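Long-range contacts in proline dipeptidase (Streptococcus agalactiae, PDB 3OOO), which probably hydrolyses dipeptides ending in proline with the help of manganese, the chain here being the N-terminal domain that precedes the catalytic part of this M24B peptidase: residues P91-S96 with Q114-G119; Q42-V47 with N81-I86; P53-P58 with Q67-P72; F22-T27 with L99-N104. All blocks are in the same frame, centred on the assembly; numbering follows the deposited sequence. Where two conformers were deposited one is given.

Contact 1: residues P91-S96 with Q114-G119; sequences PSFSVS and QTVFDG
Phe-93 meets Val-116 and Phe-117 where two loops at one edge of the mixed sheet of this creatinase/prolidase N-terminal domain run side by side, one leading into strand 97-100 and the other leaving helix 107-116 for strand 120-123. The closest side-chain touch is Phe-93 CE1 against Val-116 CG1, 3.5 Å apart. The same branch of Val-116 also lies over the centre of the Phe-117 ring, so one methyl touches both aromatic rings. Those rings meet obliquely, their planes 43° apart, with Phe-93 CD1 3.7 Å from Phe-117 CE1. Further along, Val-95 sends CG2 to Phe-117 CB at 4.0 Å.

Around this apolar patch, Ser-92 O approaches the edge of the Phe-117 ring but takes its hydrogen bond from Tyr-48 OH. Val-116 rests in turn on Ile-86 of helix 82-89. An inverse gamma turn centred on Ser-94 bends the chain between Phe-93 and Val-95. Ser-96 is paired through its backbone with His-120, and its hydroxyl bonds to Glu-18 and Gln-16. Polar contact between the loops runs through one water, which donates to Phe-93 O and accepts from Asp-118 N, the latter nitrogen 2.8 Å from the water oxygen.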
loop_
_atom_site.group_PDB
_atom_site.type_symbol
_atom_site.label_atom_id
_atom_site.label_comp_id
_atom_site.label_asym_id
_atom_site.label_seq_id
_atom_site.Cartn_x
_atom_site.Cartn_y
_atom_site.Cartn_z
ATOM N N PRO A 91 -24.581 1.852 -3.082
ATOM C CA PRO A 91 -25.751 2.705 -3.312
ATOM C C PRO A 91 -25.435 4.168 -3.597
ATOM O O PRO A 91 -26.290 4.874 -4.136
ATOM C CB PRO A 91 -26.523 2.581 -1.999
ATOM C CG PRO A 91 -25.460 2.357 -0.972
ATOM C CD PRO A 91 -24.443 1.490 -1.657
ATOM N N SER A 92 -24.238 4.626 -3.239
ATOM C CA SER A 92 -23.895 6.045 -3.381
ATOM C C SER A 92 -22.423 6.280 -3.690
ATOM O O SER A 92 -21.546 5.622 -3.127
ATOM C CB SER A 92 -24.292 6.831 -2.126
ATOM O OG SER A 92 -23.895 8.189 -2.238
ATOM N N PHE A 93 -22.172 7.234 -4.584
ATOM C CA PHE A 93 -20.815 7.635 -4.953
ATOM C C PHE A 93 -20.638 9.148 -4.929
ATOM O O PHE A 93 -19.566 9.657 -5.266
ATOM C CB PHE A 93 -20.438 7.074 -6.329
ATOM C CG PHE A 93 -20.605 5.593 -6.434
ATOM C CD1 PHE A 93 -19.608 4.734 -5.986
ATOM C CD2 PHE A 93 -21.774 5.053 -6.955
ATOM C CE1 PHE A 93 -19.769 3.358 -6.070
ATOM C CE2 PHE A 93 -21.945 3.680 -7.041
ATOM C CZ PHE A 93 -20.939 2.832 -6.597
ATOM N N SER A 94 -21.690 9.863 -4.535
ATOM C CA SER A 94 -21.621 11.315 -4.373
ATOM C C SER A 94 -20.703 11.654 -3.196
ATOM O O SER A 94 -21.171 11.929 -2.091
ATOM C CB SER A 94 -23.020 11.902 -4.155
ATOM O OG SER A 94 -23.903 11.558 -5.210
ATOM N N VAL A 95 -19.395 11.604 -3.439
ATOM C CA VAL A 95 -18.400 11.830 -2.391
ATOM C C VAL A 95 -17.480 13.006 -2.706
ATOM O O VAL A 95 -17.295 13.385 -3.870
ATOM C CB VAL A 95 -17.541 10.560 -2.087
ATOM C CG1 VAL A 95 -18.408 9.429 -1.552
ATOM C CG2 VAL A 95 -16.754 10.112 -3.322
ATOM N N SER A 96 -16.916 13.585 -1.654
ATOM C CA SER A 96 -15.908 14.619 -1.793
ATOM C C SER A 96 -14.651 14.214 -1.041
ATOM O O SER A 96 -13.539 14.480 -1.497
ATOM C CB SER A 96 -16.432 15.961 -1.277
ATOM O OG SER A 96 -16.685 15.918 0.118
ATOM N N GLN A 114 -9.838 4.510 -6.441
ATOM C CA GLN A 114 -9.921 5.787 -7.151
ATOM C C GLN A 114 -10.719 5.707 -8.454
ATOM O O GLN A 114 -11.258 6.720 -8.906
ATOM C CB GLN A 114 -8.527 6.364 -7.398
ATOM C CG GLN A 114 -7.855 6.862 -6.127
ATOM C CD GLN A 114 -6.456 7.390 -6.370
ATOM O OE1 GLN A 114 -5.523 6.629 -6.623
ATOM N NE2 GLN A 114 -6.301 8.704 -6.273
ATOM N N THR A 115 -10.813 4.515 -9.047
ATOM C CA THR A 115 -11.646 4.328 -10.247
ATOM C C THR A 115 -13.133 4.302 -9.901
ATOM O O THR A 115 -13.985 4.501 -10.774
ATOM C CB THR A 115 -11.297 3.040 -11.052
ATOM O OG1 THR A 115 -11.711 1.868 -10.329
ATOM C CG2 THR A 115 -9.802 2.973 -11.367
ATOM N N VAL A 116 -13.431 4.051 -8.628
ATOM C CA VAL A 116 -14.803 3.922 -8.139
ATOM C C VAL A 116 -15.310 5.238 -7.557
ATOM O O VAL A 116 -16.445 5.643 -7.823
ATOM C CB VAL A 116 -14.915 2.791 -7.082
ATOM C CG1 VAL A 116 -16.307 2.761 -6.441
ATOM C CG2 VAL A 116 -14.588 1.442 -7.713
ATOM N N PHE A 117 -14.466 5.897 -6.769
ATOM C CA PHE A 117 -14.860 7.124 -6.084
ATOM C C PHE A 117 -14.088 8.320 -6.616
ATOM O O PHE A 117 -12.856 8.331 -6.585
ATOM C CB PHE A 117 -14.633 6.998 -4.573
ATOM C CG PHE A 117 -15.326 5.823 -3.951
ATOM C CD1 PHE A 117 -16.676 5.886 -3.630
ATOM C CD2 PHE A 117 -14.625 4.650 -3.679
ATOM C CE1 PHE A 117 -17.317 4.792 -3.057
ATOM C CE2 PHE A 117 -15.258 3.557 -3.099
ATOM C CZ PHE A 117 -16.605 3.629 -2.788
ATOM N N ASP A 118 -14.829 9.312 -7.111
ATOM C CA ASP A 118 -14.252 10.579 -7.547
ATOM C C ASP A 118 -14.263 11.574 -6.382
ATOM O O ASP A 118 -15.139 12.442 -6.289
ATOM C CB ASP A 118 -15.022 11.128 -8.753
ATOM C CG ASP A 118 -14.375 12.365 -9.348
ATOM O OD1 ASP A 118 -13.131 12.473 -9.291
ATOM O OD2 ASP A 118 -15.113 13.226 -9.872
ATOM N N GLY A 119 -13.299 11.428 -5.485
ATOM C CA GLY A 119 -13.176 12.298 -4.327
ATOM C C GLY A 119 -11.744 12.295 -3.849
ATOM O O GLY A 119 -10.914 11.533 -4.354
HETATM O O HOH W 1 -17.591 9.179 -6.676
#

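Contact 2: residues Q42-V47 with N81-I86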
loop_
_atom_site.group_PDB
_atom_site.type_symbol
_atom_site.label_atom_id
_atom_site.label_comp_id
_atom_site.label_asym_id
_atom_site.label_seq_id
_atom_site.Cartn_x
_atom_site.Cartn_y
_atom_site.Cartn_z
ATOM N N GLN A 42 -9.828 -8.811 -3.041
ATOM C CA GLN A 42 -10.371 -7.616 -2.404
ATOM C C GLN A 42 -11.318 -7.890 -1.244
ATOM O O GLN A 42 -12.199 -8.749 -1.333
ATOM C CB GLN A 42 -11.117 -6.742 -3.425
ATOM C CG GLN A 42 -10.353 -6.391 -4.703
ATOM C CD GLN A 42 -8.956 -5.854 -4.447
ATOM O OE1 GLN A 42 -8.709 -5.165 -3.451
ATOM N NE2 GLN A 42 -8.031 -6.169 -5.354
HETATM N N MSE A 43 -11.090 -7.137 -0.170
HETATM C CA MSE A 43 -11.863 -7.058 1.058
HETATM C C MSE A 43 -12.049 -5.516 1.341
HETATM O O MSE A 43 -10.999 -4.914 1.559
HETATM C CB MSE A 43 -10.980 -7.716 2.198
HETATM C CG MSE A 43 -11.509 -8.959 3.081
HETATM SE SE MSE A 43 -12.254 -8.536 4.891
HETATM C CE MSE A 43 -10.647 -7.723 5.658
ATOM N N PHE A 44 -13.251 -4.941 1.409
ATOM C CA PHE A 44 -13.423 -3.583 1.916
ATOM C C PHE A 44 -14.669 -3.521 2.766
ATOM O O PHE A 44 -15.703 -4.103 2.416
ATOM C CB PHE A 44 -13.582 -2.570 0.776
ATOM C CG PHE A 44 -12.394 -2.483 -0.144
ATOM C CD1 PHE A 44 -11.192 -1.910 0.286
ATOM C CD2 PHE A 44 -12.478 -2.976 -1.439
ATOM C CE1 PHE A 44 -10.093 -1.835 -0.570
ATOM C CE2 PHE A 44 -11.387 -2.909 -2.301
ATOM C CZ PHE A 44 -10.189 -2.335 -1.867
ATOM N N LEU A 45 -14.577 -2.783 3.866
ATOM C CA LEU A 45 -15.747 -2.442 4.660
ATOM C C LEU A 45 -16.061 -0.977 4.418
ATOM O O LEU A 45 -15.267 -0.101 4.761
ATOM C CB LEU A 45 -15.479 -2.692 6.144
ATOM C CG LEU A 45 -16.583 -2.327 7.143
ATOM C CD1 LEU A 45 -17.831 -3.178 6.938
ATOM C CD2 LEU A 45 -16.067 -2.474 8.569
ATOM N N PHE A 46 -17.218 -0.729 3.813
ATOM C CA PHE A 46 -17.644 0.619 3.466
ATOM C C PHE A 46 -18.559 1.157 4.548
ATOM O O PHE A 46 -19.641 0.621 4.775
ATOM C CB PHE A 46 -18.361 0.634 2.108
ATOM C CG PHE A 46 -17.500 0.176 0.962
ATOM C CD1 PHE A 46 -16.583 1.046 0.372
ATOM C CD2 PHE A 46 -17.601 -1.124 0.470
ATOM C CE1 PHE A 46 -15.781 0.626 -0.687
ATOM C CE2 PHE A 46 -16.802 -1.554 -0.593
ATOM C CZ PHE A 46 -15.892 -0.678 -1.173
ATOM N N VAL A 47 -18.100 2.208 5.220
ATOM C CA VAL A 47 -18.847 2.829 6.310
ATOM C C VAL A 47 -19.321 4.201 5.846
ATOM O O VAL A 47 -18.542 5.148 5.747
ATOM C CB VAL A 47 -17.992 2.930 7.595
ATOM C CG1 VAL A 47 -18.786 3.609 8.723
ATOM C CG2 VAL A 47 -17.517 1.546 8.025
ATOM N N ASN A 81 -14.573 -8.440 -12.431
ATOM C CA ASN A 81 -13.785 -7.273 -12.079
ATOM C C ASN A 81 -14.343 -6.705 -10.767
ATOM O O ASN A 81 -15.495 -6.250 -10.732
ATOM C CB ASN A 81 -13.883 -6.250 -13.217
ATOM C CG ASN A 81 -13.093 -4.979 -12.956
ATOM O OD1 ASN A 81 -13.076 -4.443 -11.851
ATOM N ND2 ASN A 81 -12.452 -4.474 -13.999
ATOM N N PRO A 82 -13.547 -6.752 -9.678
ATOM C CA PRO A 82 -14.095 -6.323 -8.384
ATOM C C PRO A 82 -14.434 -4.838 -8.342
ATOM O O PRO A 82 -15.364 -4.447 -7.646
ATOM C CB PRO A 82 -12.969 -6.644 -7.395
ATOM C CG PRO A 82 -11.719 -6.623 -8.226
ATOM C CD PRO A 82 -12.132 -7.158 -9.573
ATOM N N TRP A 83 -13.694 -4.024 -9.088
ATOM C CA TRP A 83 -13.938 -2.581 -9.117
ATOM C C TRP A 83 -15.272 -2.261 -9.782
ATOM O O TRP A 83 -16.022 -1.411 -9.292
ATOM C CB TRP A 83 -12.772 -1.845 -9.782
ATOM C CG TRP A 83 -11.465 -2.353 -9.275
ATOM C CD1 TRP A 83 -10.545 -3.089 -9.969
ATOM C CD2 TRP A 83 -10.955 -2.225 -7.944
ATOM N NE1 TRP A 83 -9.482 -3.404 -9.157
ATOM C CE2 TRP A 83 -9.707 -2.887 -7.909
ATOM C CE3 TRP A 83 -11.424 -1.603 -6.778
ATOM C CZ2 TRP A 83 -8.924 -2.951 -6.757
ATOM C CZ3 TRP A 83 -10.642 -1.663 -5.631
ATOM C CH2 TRP A 83 -9.401 -2.334 -5.629
ATOM N N GLN A 84 -15.568 -2.957 -10.877
ATOM C CA GLN A 84 -16.863 -2.844 -11.541
ATOM C C GLN A 84 -17.981 -3.351 -10.632
ATOM O O GLN A 84 -19.075 -2.776 -10.588
ATOM C CB GLN A 84 -16.855 -3.619 -12.862
ATOM C CG GLN A 84 -15.961 -3.013 -13.935
ATOM C CD GLN A 84 -15.857 -3.890 -15.169
ATOM O OE1 GLN A 84 -14.935 -3.745 -15.971
ATOM N NE2 GLN A 84 -16.799 -4.812 -15.322
ATOM N N LYS A 85 -17.699 -4.436 -9.906
ATOM C CA LYS A 85 -18.671 -5.013 -8.980
ATOM C C LYS A 85 -19.035 -4.011 -7.889
ATOM O O LYS A 85 -20.210 -3.838 -7.561
ATOM C CB LYS A 85 -18.125 -6.301 -8.355
ATOM C CG LYS A 85 -19.172 -7.143 -7.653
ATOM C CD LYS A 85 -20.061 -7.849 -8.665
ATOM C CE LYS A 85 -21.207 -8.556 -7.976
ATOM N NZ LYS A 85 -22.157 -9.116 -8.971
ATOM N N ILE A 86 -18.020 -3.359 -7.330
ATOM C CA ILE A 86 -18.232 -2.340 -6.305
ATOM C C ILE A 86 -19.044 -1.180 -6.883
ATOM O O ILE A 86 -20.014 -0.732 -6.271
ATOM C CB ILE A 86 -16.889 -1.827 -5.722
ATOM C CG1 ILE A 86 -16.173 -2.950 -4.962
ATOM C CG2 ILE A 86 -17.108 -0.598 -4.824
ATOM C CD1 ILE A 86 -14.672 -2.694 -4.737
#
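Phe-44 and Phe-46, projecting from one side of strand 44-47, pack on Trp-83 and Ile-86 of helix 82-86. Phe-44 meets Trp-83 rim to rim, with CE2 of the phenylalanine 3.6 Å from CZ3 of the indole, the planes 45° apart and neither ring over the face of the other. Phe-44 CD2 also touches Ile-86 CD1 at 4.0 Å. Two residues on, Phe-46 reaches the other branch of the same isoleucine, CZ to CG2 at 3.8 Å; Ile-86 thus spends one methyl on each phenylalanine.

Polar groups enter by van der Waals contact. The Gln-42 chain bends at its second torsion (chi2 -49°), which carries the amide across the end of the indole: NE2 lies 3.6 Å from Trp-83 CZ2, while CG of the glutamine leans on Pro-82 CB at 3.8 Å.

Hydrogen bonds hold the parts in place on each side. At the helix start, Asn-81 is the N-cap, its OD1 accepting from Gln-84 N at 3.1 Å with the donor above the carbonyl plane, and more weakly from Trp-83 N. Gln-42 N is bonded to Tyr-76 OH.

Helix 107-116 flanks the same core, placing Leu-113 on Phe-44. Strand and helix segments run in nearly the same direction, 23° apart with axes 12.7 Å apart at closest approach, the layered packing of an alpha/beta domain whose helices cover a mixed sheet.

Contact 3: residues P53-P58 with Q67-P72; sequences PILFVP and QSVPFP
A beta-alpha-beta unit, strand 54-58, helix 62-68 and strand 73-76, brings the start of its first strand against the loop that leads from its helix into its last strand. Phe-71 fills the angle between them. Its ring takes CB of Pro-53 over the centre of one face, a CH-pi contact with CB 3.9 Å from the ring centroid and 7° off the normal, while Val-69 CB of its own segment lies over the opposite face, toward the rim. Leu-55 CB comes to the edge of the ring, in plane, 4.0 Å from Phe-71 CE1. A first torsion of 47° sets CG of Phe-71 between its backbone N and carbonyl carbon, turning the ring onto Pro-53.

Beside this sandwich the two backbones join: Leu-55 N donates to Pro-72 O at 2.9 Å, nearly straight at 170° and in the carbonyl plane. The same oxygen receives a CA-H...O contact from Ile-54 CA at 3.4 Å. Pro-53 O, by contrast, is buried against Phe-71 CD1 and Pro-72 CD without a hydrogen-bonding partner.

Leu-55 also bonds through its backbone to Phe-74, so the Pro-72 bond leads into the parallel pairing of strands 54-58 and 73-76. Leu-45 of the adjacent antiparallel strand 44-48 packs on Pro-53, Leu-55 and Phe-71.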
loop_
_atom_site.group_PDB
_atom_site.type_symbol
_atom_site.label_atom_id
_atom_site.label_comp_id
_atom_site.label_asym_id
_atom_site.label_seq_id
_atom_site.Cartn_x
_atom_site.Cartn_y
_atom_site.Cartn_z
ATOM N N PRO A 53 -23.286 -0.109 7.414
ATOM C CA PRO A 53 -22.088 -0.451 6.647
ATOM C C PRO A 53 -22.369 -1.520 5.603
ATOM O O PRO A 53 -23.376 -2.227 5.689
ATOM C CB PRO A 53 -21.134 -1.029 7.697
ATOM C CG PRO A 53 -21.650 -0.590 8.998
ATOM C CD PRO A 53 -23.119 -0.393 8.851
ATOM N N ILE A 54 -21.478 -1.630 4.623
ATOM C CA ILE A 54 -21.562 -2.668 3.605
ATOM C C ILE A 54 -20.200 -3.332 3.491
ATOM O O ILE A 54 -19.187 -2.654 3.338
ATOM C CB ILE A 54 -21.999 -2.089 2.236
ATOM C CG1 ILE A 54 -23.357 -1.392 2.374
ATOM C CG2 ILE A 54 -22.057 -3.196 1.173
ATOM C CD1 ILE A 54 -23.851 -0.717 1.125
ATOM N N LEU A 55 -20.186 -4.660 3.573
ATOM C CA LEU A 55 -18.950 -5.428 3.487
ATOM C C LEU A 55 -18.825 -6.120 2.130
ATOM O O LEU A 55 -19.756 -6.781 1.676
ATOM C CB LEU A 55 -18.892 -6.438 4.643
ATOM C CG LEU A 55 -17.747 -7.448 4.688
ATOM C CD1 LEU A 55 -16.402 -6.770 4.755
ATOM C CD2 LEU A 55 -17.918 -8.358 5.879
ATOM N N PHE A 56 -17.679 -5.929 1.480
ATOM C CA PHE A 56 -17.375 -6.552 0.194
ATOM C C PHE A 56 -16.250 -7.545 0.406
ATOM O O PHE A 56 -15.223 -7.179 0.956
ATOM C CB PHE A 56 -16.948 -5.468 -0.809
ATOM C CG PHE A 56 -16.577 -5.993 -2.179
ATOM C CD1 PHE A 56 -17.523 -6.612 -2.985
ATOM C CD2 PHE A 56 -15.289 -5.825 -2.675
ATOM C CE1 PHE A 56 -17.190 -7.074 -4.254
ATOM C CE2 PHE A 56 -14.944 -6.291 -3.947
ATOM C CZ PHE A 56 -15.899 -6.909 -4.740
ATOM N N VAL A 57 -16.437 -8.788 -0.029
ATOM C CA VAL A 57 -15.428 -9.838 0.162
ATOM C C VAL A 57 -15.317 -10.719 -1.078
ATOM O O VAL A 57 -16.180 -10.662 -1.946
ATOM C CB VAL A 57 -15.751 -10.748 1.390
ATOM C CG1 VAL A 57 -15.548 -9.996 2.696
ATOM C CG2 VAL A 57 -17.164 -11.338 1.295
ATOM N N PRO A 58 -14.260 -11.545 -1.168
ATOM C CA PRO A 58 -14.280 -12.542 -2.239
ATOM C C PRO A 58 -15.486 -13.461 -2.071
ATOM O O PRO A 58 -15.917 -13.720 -0.939
ATOM C CB PRO A 58 -12.977 -13.316 -2.026
ATOM C CG PRO A 58 -12.096 -12.372 -1.290
ATOM C CD PRO A 58 -13.003 -11.587 -0.398
ATOM N N GLN A 67 -22.651 -14.707 8.210
ATOM C CA GLN A 67 -22.843 -15.330 9.521
ATOM C C GLN A 67 -22.217 -14.487 10.636
ATOM O O GLN A 67 -22.494 -14.700 11.825
ATOM C CB GLN A 67 -22.259 -16.746 9.520
ATOM C CG GLN A 67 -22.997 -17.709 8.591
ATOM C CD GLN A 67 -22.327 -19.064 8.498
ATOM O OE1 GLN A 67 -22.069 -19.715 9.513
ATOM N NE2 GLN A 67 -22.045 -19.501 7.274
ATOM N N SER A 68 -21.402 -13.508 10.241
ATOM C CA SER A 68 -20.621 -12.709 11.186
ATOM C C SER A 68 -21.140 -11.280 11.359
ATOM O O SER A 68 -21.039 -10.701 12.447
ATOM C CB SER A 68 -19.150 -12.683 10.758
ATOM O OG SER A 68 -18.638 -13.995 10.593
ATOM N N VAL A 69 -21.687 -10.704 10.290
ATOM C CA VAL A 69 -22.183 -9.322 10.327
ATOM C C VAL A 69 -23.672 -9.222 9.973
ATOM O O VAL A 69 -24.175 -10.017 9.178
ATOM C CB VAL A 69 -21.341 -8.358 9.424
ATOM C CG1 VAL A 69 -19.860 -8.482 9.735
ATOM C CG2 VAL A 69 -21.594 -8.611 7.949
ATOM N N PRO A 70 -24.389 -8.260 10.590
ATOM C CA PRO A 70 -25.831 -8.133 10.377
ATOM C C PRO A 70 -26.219 -7.212 9.219
ATOM O O PRO A 70 -27.398 -7.138 8.855
ATOM C CB PRO A 70 -26.311 -7.539 11.700
ATOM C CG PRO A 70 -25.171 -6.684 12.147
ATOM C CD PRO A 70 -23.916 -7.380 11.679
ATOM N N PHE A 71 -25.233 -6.520 8.653
ATOM C CA PHE A 71 -25.458 -5.557 7.577
ATOM C C PHE A 71 -25.119 -6.156 6.200
ATOM O O PHE A 71 -24.597 -7.274 6.131
ATOM C CB PHE A 71 -24.671 -4.270 7.863
ATOM C CG PHE A 71 -23.241 -4.497 8.275
ATOM C CD1 PHE A 71 -22.264 -4.785 7.325
ATOM C CD2 PHE A 71 -22.861 -4.387 9.612
ATOM C CE1 PHE A 71 -20.938 -4.979 7.698
ATOM C CE2 PHE A 71 -21.528 -4.575 9.997
ATOM C CZ PHE A 71 -20.567 -4.869 9.039
ATOM N N PRO A 72 -25.418 -5.430 5.103
ATOM C CA PRO A 72 -25.259 -6.038 3.774
ATOM C C PRO A 72 -23.847 -6.507 3.434
ATOM O O PRO A 72 -22.858 -5.851 3.774
ATOM C CB PRO A 72 -25.692 -4.923 2.820
ATOM C CG PRO A 72 -26.656 -4.118 3.628
ATOM C CD PRO A 72 -26.078 -4.112 5.010
#

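Contact 4: residues F22-T27 with L99-N104; sequences FSDPVT and LAEFDN
Glu-101 sets its CG opposite its own carbonyl carbon (chi1 -62°) and runs on extended, delivering its carboxylate to the turn between Phe-22 and Thr-27. Asn-104 swings CG away from its backbone N (chi1 167°), laying its amide alongside Asp-24.

Glu-101 OE1 accepts two backbone N-H groups: Ser-23 N at 2.8 Å, on the anti lone pair, and Asp-24 N at 2.9 Å, from above the carboxylate plane. Its other oxygen, OE2, takes the Thr-27 hydroxyl on the syn lone pair, with OG1 2.7 Å away. With both oxygens held by three donors the carboxylate can hardly rotate, and these N-H and O-H groups would be expected to stabilise its negative charge, whereas Asp-24 OD2, 4.3 Å from Glu-101 OE2, would probably oppose it. OE1 also lies at the edge of the Phe-22 ring, near its plane.

The glutamate thereby ties the loop after strand 97-100 to the junction of strand 19-22 and helix 25-32; strands 19-22 and 97-100 lie parallel and adjacent in the sheet. Asp-24 is the N-cap of that helix: its OD1 accepts from Val-26 N at 2.9 Å, on the anti side but tilted out of the carboxylate plane.

The Asp-24 carboxylate and Asn-104 amide are stacked, their planes 21° apart. The amide oxygen, Asn-104 OD1, accepts from Ser-23 OG at 2.8 Å in the carbonyl plane, on a lone pair. Ser-23 OG also accepts from a water that in turn receives Glu-101 N. In the same loop Asp-103 OD1 bonds to Thr-108 OG1 of the second subunit, and that threonine also packs on Phe-102.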
loop_
_atom_site.group_PDB
_atom_site.type_symbol
_atom_site.label_atom_id
_atom_site.label_comp_id
_atom_site.label_asym_id
_atom_site.label_seq_id
_atom_site.Cartn_x
_atom_site.Cartn_y
_atom_site.Cartn_z
ATOM N N PHE A 22 -12.493 0.664 5.113
ATOM C CA PHE A 22 -11.537 -0.131 5.889
ATOM C C PHE A 22 -11.095 -1.353 5.106
ATOM O O PHE A 22 -11.900 -1.987 4.417
ATOM C CB PHE A 22 -12.137 -0.524 7.240
ATOM C CG PHE A 22 -12.463 0.656 8.106
ATOM C CD1 PHE A 22 -11.473 1.244 8.886
ATOM C CD2 PHE A 22 -13.741 1.207 8.107
ATOM C CE1 PHE A 22 -11.752 2.350 9.674
ATOM C CE2 PHE A 22 -14.036 2.315 8.898
ATOM C CZ PHE A 22 -13.040 2.888 9.684
ATOM N N SER A 23 -9.805 -1.663 5.190
ATOM C CA SER A 23 -9.229 -2.754 4.402
ATOM C C SER A 23 -8.312 -3.664 5.216
ATOM O O SER A 23 -8.041 -4.790 4.810
ATOM C CB SER A 23 -8.464 -2.182 3.207
ATOM O OG SER A 23 -7.449 -1.284 3.625
ATOM N N ASP A 24 -7.813 -3.166 6.344
ATOM C CA ASP A 24 -6.891 -3.937 7.175
ATOM C C ASP A 24 -7.670 -5.070 7.855
ATOM O O ASP A 24 -8.626 -4.802 8.580
ATOM C CB ASP A 24 -6.243 -2.996 8.206
ATOM C CG ASP A 24 -5.121 -3.648 9.003
ATOM O OD1 ASP A 24 -5.175 -4.857 9.292
ATOM O OD2 ASP A 24 -4.172 -2.920 9.370
ATOM N N PRO A 25 -7.275 -6.340 7.613
ATOM C CA PRO A 25 -7.964 -7.476 8.234
ATOM C C PRO A 25 -8.082 -7.345 9.756
ATOM O O PRO A 25 -9.095 -7.726 10.332
ATOM C CB PRO A 25 -7.073 -8.669 7.861
ATOM C CG PRO A 25 -6.449 -8.264 6.570
ATOM C CD PRO A 25 -6.195 -6.784 6.712
ATOM N N VAL A 26 -7.058 -6.783 10.389
ATOM C CA VAL A 26 -7.072 -6.570 11.834
ATOM C C VAL A 26 -8.128 -5.527 12.225
ATOM O O VAL A 26 -8.893 -5.733 13.172
ATOM C CB VAL A 26 -5.665 -6.178 12.352
ATOM C CG1 VAL A 26 -5.696 -5.842 13.836
ATOM C CG2 VAL A 26 -4.672 -7.303 12.083
ATOM N N THR A 27 -8.177 -4.424 11.477
ATOM C CA THR A 27 -9.148 -3.362 11.723
ATOM C C THR A 27 -10.573 -3.860 11.501
ATOM O O THR A 27 -11.457 -3.633 12.327
ATOM C CB THR A 27 -8.887 -2.138 10.826
ATOM O OG1 THR A 27 -7.531 -1.698 10.999
ATOM C CG2 THR A 27 -9.839 -0.998 11.184
ATOM N N LEU A 99 -12.204 8.615 3.738
ATOM C CA LEU A 99 -11.157 8.170 4.655
ATOM C C LEU A 99 -10.787 6.727 4.330
ATOM O O LEU A 99 -11.662 5.903 4.088
ATOM C CB LEU A 99 -11.611 8.299 6.113
ATOM C CG LEU A 99 -12.093 9.666 6.613
ATOM C CD1 LEU A 99 -12.424 9.588 8.091
ATOM C CD2 LEU A 99 -11.066 10.759 6.367
ATOM N N ALA A 100 -9.489 6.436 4.304
ATOM C CA ALA A 100 -9.014 5.074 4.055
ATOM C C ALA A 100 -7.808 4.764 4.934
ATOM O O ALA A 100 -7.232 5.672 5.532
ATOM C CB ALA A 100 -8.682 4.885 2.582
ATOM N N GLU A 101 -7.436 3.486 5.021
ATOM C CA GLU A 101 -6.325 3.066 5.872
ATOM C C GLU A 101 -5.010 3.076 5.110
ATOM O O GLU A 101 -4.565 2.049 4.602
ATOM C CB GLU A 101 -6.582 1.679 6.459
ATOM C CG GLU A 101 -7.804 1.601 7.340
ATOM C CD GLU A 101 -7.873 0.281 8.052
ATOM O OE1 GLU A 101 -8.538 -0.637 7.526
ATOM O OE2 GLU A 101 -7.236 0.152 9.124
ATOM N N PHE A 102 -4.387 4.248 5.057
ATOM C CA PHE A 102 -3.172 4.441 4.270
ATOM C C PHE A 102 -1.991 3.577 4.730
ATOM O O PHE A 102 -1.115 3.269 3.927
ATOM C CB PHE A 102 -2.797 5.926 4.250
ATOM C CG PHE A 102 -3.571 6.746 3.239
ATOM C CD1 PHE A 102 -4.694 6.232 2.583
ATOM C CD2 PHE A 102 -3.185 8.059 2.965
ATOM C CE1 PHE A 102 -5.403 7.003 1.657
ATOM C CE2 PHE A 102 -3.885 8.836 2.041
ATOM C CZ PHE A 102 -4.996 8.311 1.385
ATOM N N ASP A 103 -1.983 3.174 6.002
ATOM C CA ASP A 103 -0.927 2.294 6.535
ATOM C C ASP A 103 -1.067 0.828 6.114
ATOM O O ASP A 103 -0.138 0.030 6.311
ATOM C CB ASP A 103 -0.867 2.364 8.069
ATOM C CG ASP A 103 -0.354 3.698 8.587
ATOM O OD1 ASP A 103 0.287 4.457 7.826
ATOM O OD2 ASP A 103 -0.586 3.982 9.784
ATOM N N ASN A 104 -2.230 0.466 5.573
ATOM C CA ASN A 104 -2.510 -0.918 5.168
ATOM C C ASN A 104 -2.742 -1.042 3.674
ATOM O O ASN A 104 -2.245 -1.966 3.027
ATOM C CB ASN A 104 -3.735 -1.465 5.911
ATOM C CG ASN A 104 -4.253 -2.772 5.311
ATOM O OD1 ASN A 104 -5.186 -2.776 4.500
ATOM N ND2 ASN A 104 -3.640 -3.886 5.703
HETATM O O HOH W 2 -8.513 1.322 3.445
HETATM O O HOH W 3 -1.428 -3.654 7.632
#

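All four contacts belong to the one N-terminal domain and its mixed six-stranded sheet. Contact 3 is nested within the loop closed by contact 2, which is itself nested within that of contact 4; contact 1 follows contact 2 and alternates with contact 4. Contacts 2 and 3, with centres about 11 Å apart, are joined by the pairing of strands 44-48 and 54-58. Strand 44-48 pairs on its other side with strand 19-22, linking contact 2 to contact 4, about 13 Å away. Contact 1 meets contact 2 through Phe-117 and Phe-46, whereas contacts 3 and 4 do not touch. Together they tie local units and distant chain regions into one alpha/beta domain.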